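Long-range contacts in 6b protein (PDB 3AQ2), which probably disturbs plant cell proliferation by interfering with the host miRNA machinery, using a fold like that of ADP-ribosylating toxins: residues A[9-15]-A[197-202]; A[68-74]-A[121-125]. All blocks are in the same frame, centred on the assembly; numbering follows the deposited sequence.

In the fold
The 6b protein joins residues distant in sequence in two different ways, by strand pairing and by a side chain reaching a backbone. Contact 1 is the strand pairing, 12-13 beside 199-202 at one border of a mixed four-stranded sheet; contact 2 sits at the other border, where strand 66-70 meets the loop 121-125. Strand 133-137 adjoins both 199-202 and 66-70. Each contact is largely buried and their centres lie about 16 Å apart. Contact 1 is built on backbone hydrogen bonds, edged by arginines; contact 2, with less than half the buried area, rests on one tyrosine hydroxyl and small apolar groups. A long, weak ion pair between Arg15 and Glu72 connects the two.

Contact 1: residues A[9-15]-A[197-202]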
# COMPACT_ATOMS: atom_id res chain seq x y z
N TRP A 9 -11.70 3.10 -11.97
CA TRP A 9 -11.77 3.15 -10.52
C TRP A 9 -11.44 4.54 -9.99
O TRP A 9 -10.34 5.06 -10.24
CB TRP A 9 -10.82 2.12 -9.90
CG TRP A 9 -10.79 2.19 -8.41
CD1 TRP A 9 -9.78 2.68 -7.62
CD2 TRP A 9 -11.82 1.75 -7.51
NE1 TRP A 9 -10.13 2.58 -6.29
CE2 TRP A 9 -11.37 2.01 -6.20
CE3 TRP A 9 -13.08 1.17 -7.69
CZ2 TRP A 9 -12.13 1.70 -5.06
CZ3 TRP A 9 -13.85 0.85 -6.57
CH2 TRP A 9 -13.36 1.12 -5.26
N GLN A 10 -12.38 5.12 -9.25
CA GLN A 10 -12.16 6.38 -8.56
C GLN A 10 -11.67 6.05 -7.15
O GLN A 10 -12.39 5.43 -6.37
CB GLN A 10 -13.46 7.20 -8.52
CG GLN A 10 -14.05 7.48 -9.92
CD GLN A 10 -15.39 8.24 -9.90
OE1 GLN A 10 -15.85 8.70 -8.85
NE2 GLN A 10 -16.01 8.36 -11.07
N VAL A 11 -10.43 6.44 -6.84
CA VAL A 11 -9.88 6.21 -5.49
C VAL A 11 -10.86 6.74 -4.43
O VAL A 11 -11.47 7.81 -4.61
CB VAL A 11 -8.48 6.86 -5.31
CG1 VAL A 11 -8.57 8.40 -5.29
CG2 VAL A 11 -7.79 6.33 -4.07
N ARG A 12 -11.03 5.97 -3.35
CA ARG A 12 -11.91 6.41 -2.27
C ARG A 12 -11.09 7.31 -1.35
O ARG A 12 -10.16 6.84 -0.68
CB ARG A 12 -12.48 5.25 -1.46
CG ARG A 12 -13.49 4.29 -2.12
CD ARG A 12 -14.03 4.68 -3.47
NE ARG A 12 -15.10 3.76 -3.86
CZ ARG A 12 -15.47 3.52 -5.12
NH1 ARG A 12 -14.86 4.14 -6.13
NH2 ARG A 12 -16.45 2.66 -5.37
N ASP A 13 -11.41 8.60 -1.34
CA ASP A 13 -10.71 9.53 -0.46
C ASP A 13 -11.41 9.55 0.89
O ASP A 13 -12.48 10.16 1.04
CB ASP A 13 -10.65 10.92 -1.08
CG ASP A 13 -9.83 11.91 -0.27
OD1 ASP A 13 -9.35 11.57 0.84
OD2 ASP A 13 -9.68 13.07 -0.75
N LEU A 14 -10.82 8.85 1.86
CA LEU A 14 -11.44 8.68 3.18
C LEU A 14 -10.80 9.58 4.23
O LEU A 14 -10.98 9.36 5.44
CB LEU A 14 -11.36 7.20 3.62
CG LEU A 14 -11.95 6.21 2.61
CD1 LEU A 14 -11.79 4.77 3.10
CD2 LEU A 14 -13.42 6.55 2.31
N ARG A 15 -10.07 10.62 3.79
CA ARG A 15 -9.36 11.50 4.74
C ARG A 15 -10.25 12.25 5.72
O ARG A 15 -9.77 12.69 6.77
CB ARG A 15 -8.44 12.48 4.00
CG ARG A 15 -7.20 11.84 3.41
CD ARG A 15 -6.39 12.87 2.63
NE ARG A 15 -7.06 13.25 1.39
CZ ARG A 15 -6.60 14.17 0.55
NH1 ARG A 15 -5.47 14.81 0.81
NH2 ARG A 15 -7.28 14.44 -0.56
N ILE A 197 -4.59 2.37 -6.42
CA ILE A 197 -4.83 2.66 -5.01
C ILE A 197 -6.32 2.45 -4.74
O ILE A 197 -7.15 3.01 -5.45
CB ILE A 197 -4.40 4.11 -4.65
CG1 ILE A 197 -2.94 4.38 -5.07
CG2 ILE A 197 -4.63 4.39 -3.15
CD1 ILE A 197 -1.90 3.41 -4.45
N VAL A 198 -6.65 1.64 -3.74
CA VAL A 198 -8.05 1.41 -3.40
C VAL A 198 -8.63 2.63 -2.69
O VAL A 198 -9.68 3.16 -3.07
CB VAL A 198 -8.24 0.14 -2.55
CG1 VAL A 198 -9.72 -0.03 -2.16
CG2 VAL A 198 -7.71 -1.08 -3.30
N ALA A 199 -7.92 3.08 -1.66
CA ALA A 199 -8.37 4.20 -0.84
C ALA A 199 -7.18 4.93 -0.22
O ALA A 199 -6.08 4.38 -0.15
CB ALA A 199 -9.31 3.71 0.26
N LEU A 200 -7.42 6.16 0.23
CA LEU A 200 -6.43 6.86 1.06
C LEU A 200 -7.15 7.42 2.29
O LEU A 200 -8.37 7.61 2.28
CB LEU A 200 -5.71 7.98 0.28
CG LEU A 200 -6.49 9.24 -0.13
CD1 LEU A 200 -5.57 10.45 -0.18
CD2 LEU A 200 -7.20 9.06 -1.48
N GLY A 201 -6.40 7.65 3.36
CA GLY A 201 -7.03 8.17 4.56
C GLY A 201 -6.00 8.67 5.55
O GLY A 201 -4.80 8.73 5.25
N SER A 202 -6.51 9.07 6.71
CA SER A 202 -5.69 9.58 7.81
C SER A 202 -5.52 8.52 8.91
O SER A 202 -6.39 7.66 9.10
CB SER A 202 -6.37 10.81 8.40
OG SER A 202 -5.68 11.25 9.56
O HOH W 1 -9.14 8.34 7.33
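Ile197 opens the contact by offering its carbonyl O to the indole edge of Trp9, whose NE1 lies 3.1 Å away in a weak, bent hydrogen bond. The same N-H leans toward Val198 O in a second weak bond, while Val198 O is met nearly straight by Arg12 N (3.1 Å, N-H...O 176°). Arg12 then folds back beside Trp9: its chain bends at chi2 (-10°), laying one guanidinium face on Trp9, CH2 over the guanidinium centre, while NH1 bonds Gln10 O and NH2 forms a salt bridge with Asp33 on helix 20-38. Ala199 turns its CB to Leu14 CD1 at 3.9 Å. The pairing with 12-13 is parallel; on its other side the strand runs antiparallel to 133-137, where Val198 and Ala199 form a classic beta bulge facing Ala136. Leu200 N donates to Arg12 O, and Leu200 O accepts from Leu14 N at 2.8 Å. On the other face, Leu200 sends CD2 to Val11 CG2 and CD1 over one guanidinium face of Arg15, toward its rim, 3.5 Å from NE. A salt bridge to Asp13, gripped side-on through NE and NH2, fixes that group's rotation; Asp13 OD1 also takes Arg15 N in an Asx turn. Gly201 CA packs against Arg15 CG, and Ser202 N reaches Leu14 O through a water.

Contact 2: residues A[68-74]-A[121-125]; sequences VYVDEVT and FVNYH
The backbones of 68-74 and 121-125 stay well apart, Val70 and Val122 having the nearest CA atoms at 6.8 Å, so side chains must bridge the gap. Tyr124 does so with its hydroxyl, donating to Tyr69 O across a short 2.5 Å from OH. The acceptor lies near the ring plane, at the edge, while the hydroxyl sits 20° out of the carbonyl plane of Tyr69. One water joins the pair a second time: it accepts from Tyr69 N and donates to Tyr124 OH, which also bonds Asn87, so a strand-edge N-H and C=O are both served by one phenol group and its water. The site is the border of the mixed sheet, where strand 66-70 has strand 133-137 on its inner side and passes through Asp71, the N-cap, into helix 72-81. Val122 points at this junction, its CG2 4.0 Å from Thr74 CG2, and its side chain crosses that of Val70 at about a right angle. A chi1 of -62° puts Thr74 OG1 beside the backbone N and turns the methyl to Val122, while OG1 donates to Asp71 OD1 at 2.6 Å; Thr74 N completes the cap on Asp71 OD2. Phe121 brings its CE1 edge to Thr74 OG1 at 3.8 Å.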
# COMPACT_ATOMS: atom_id res chain seq x y z
N VAL A 68 0.11 1.12 3.05
CA VAL A 68 1.41 1.77 2.87
C VAL A 68 1.28 3.14 3.53
O VAL A 68 0.50 3.98 3.09
CB VAL A 68 1.83 1.89 1.38
CG1 VAL A 68 3.12 2.67 1.25
CG2 VAL A 68 1.99 0.49 0.76
N TYR A 69 2.03 3.33 4.61
CA TYR A 69 1.94 4.55 5.39
C TYR A 69 2.74 5.69 4.77
O TYR A 69 3.85 5.48 4.26
CB TYR A 69 2.33 4.27 6.85
CG TYR A 69 1.28 3.39 7.50
CD1 TYR A 69 1.42 2.00 7.55
CD2 TYR A 69 0.10 3.96 7.99
CE1 TYR A 69 0.43 1.20 8.12
CE2 TYR A 69 -0.90 3.16 8.56
CZ TYR A 69 -0.73 1.80 8.63
OH TYR A 69 -1.75 1.05 9.18
N VAL A 70 2.16 6.89 4.78
CA VAL A 70 2.72 8.05 4.06
C VAL A 70 2.37 9.35 4.80
O VAL A 70 1.57 9.35 5.73
CB VAL A 70 2.19 8.14 2.60
CG1 VAL A 70 2.58 6.91 1.78
CG2 VAL A 70 0.66 8.31 2.58
N ASP A 71 2.99 10.45 4.38
CA ASP A 71 2.61 11.79 4.85
C ASP A 71 1.43 12.32 4.01
O ASP A 71 1.09 11.71 2.99
CB ASP A 71 3.81 12.70 4.72
CG ASP A 71 4.27 12.81 3.30
OD1 ASP A 71 4.98 11.90 2.83
OD2 ASP A 71 3.89 13.81 2.64
N GLU A 72 0.81 13.43 4.41
CA GLU A 72 -0.40 13.86 3.68
C GLU A 72 -0.12 14.33 2.26
O GLU A 72 -0.90 14.06 1.36
CB GLU A 72 -1.25 14.91 4.42
CG GLU A 72 -2.69 14.95 3.85
CD GLU A 72 -3.60 16.00 4.47
OE1 GLU A 72 -3.19 16.70 5.43
OE2 GLU A 72 -4.75 16.13 3.98
N VAL A 73 1.02 14.98 2.05
CA VAL A 73 1.37 15.44 0.70
C VAL A 73 1.52 14.24 -0.25
O VAL A 73 0.95 14.22 -1.35
CB VAL A 73 2.62 16.35 0.70
CG1 VAL A 73 3.03 16.69 -0.74
CG2 VAL A 73 2.31 17.62 1.47
N THR A 74 2.24 13.22 0.22
CA THR A 74 2.42 11.99 -0.55
C THR A 74 1.10 11.27 -0.77
O THR A 74 0.84 10.76 -1.85
CB THR A 74 3.46 11.08 0.15
OG1 THR A 74 4.71 11.78 0.20
CG2 THR A 74 3.64 9.76 -0.60
N PHE A 121 11.41 7.09 -1.58
CA PHE A 121 10.60 8.31 -1.70
C PHE A 121 10.07 8.76 -0.35
O PHE A 121 10.15 9.95 -0.00
CB PHE A 121 9.42 8.06 -2.64
CG PHE A 121 8.70 9.32 -3.06
CD1 PHE A 121 7.59 9.78 -2.36
CD2 PHE A 121 9.13 10.05 -4.17
CE1 PHE A 121 6.92 10.95 -2.75
CE2 PHE A 121 8.47 11.22 -4.56
CZ PHE A 121 7.37 11.66 -3.86
N VAL A 122 9.52 7.80 0.39
CA VAL A 122 9.09 7.99 1.76
C VAL A 122 10.21 7.47 2.65
O VAL A 122 10.75 6.39 2.41
CB VAL A 122 7.79 7.20 2.01
CG1 VAL A 122 7.51 7.05 3.51
CG2 VAL A 122 6.62 7.90 1.33
N ASN A 123 10.55 8.23 3.68
CA ASN A 123 11.61 7.82 4.59
C ASN A 123 11.12 8.02 6.02
O ASN A 123 11.06 9.16 6.52
CB ASN A 123 12.87 8.65 4.30
CG ASN A 123 14.03 8.31 5.22
OD1 ASN A 123 13.87 7.59 6.21
ND2 ASN A 123 15.21 8.84 4.89
N TYR A 124 10.78 6.91 6.67
CA TYR A 124 10.15 6.97 8.00
C TYR A 124 11.08 7.45 9.10
O TYR A 124 10.64 7.76 10.20
CB TYR A 124 9.57 5.61 8.38
CG TYR A 124 8.52 5.11 7.41
CD1 TYR A 124 8.69 3.90 6.73
CD2 TYR A 124 7.36 5.85 7.17
CE1 TYR A 124 7.72 3.43 5.83
CE2 TYR A 124 6.39 5.38 6.27
CZ TYR A 124 6.57 4.17 5.61
OH TYR A 124 5.60 3.70 4.73
N HIS A 125 12.38 7.52 8.79
CA HIS A 125 13.37 7.88 9.79
C HIS A 125 13.32 9.36 10.20
O HIS A 125 13.90 9.74 11.22
CB HIS A 125 14.77 7.41 9.34
CG HIS A 125 14.86 5.92 9.26
ND1 HIS A 125 15.43 5.16 10.26
CD2 HIS A 125 14.37 5.04 8.35
CE1 HIS A 125 15.33 3.88 9.94
NE2 HIS A 125 14.68 3.78 8.80
O HOH W 2 4.00 1.13 5.08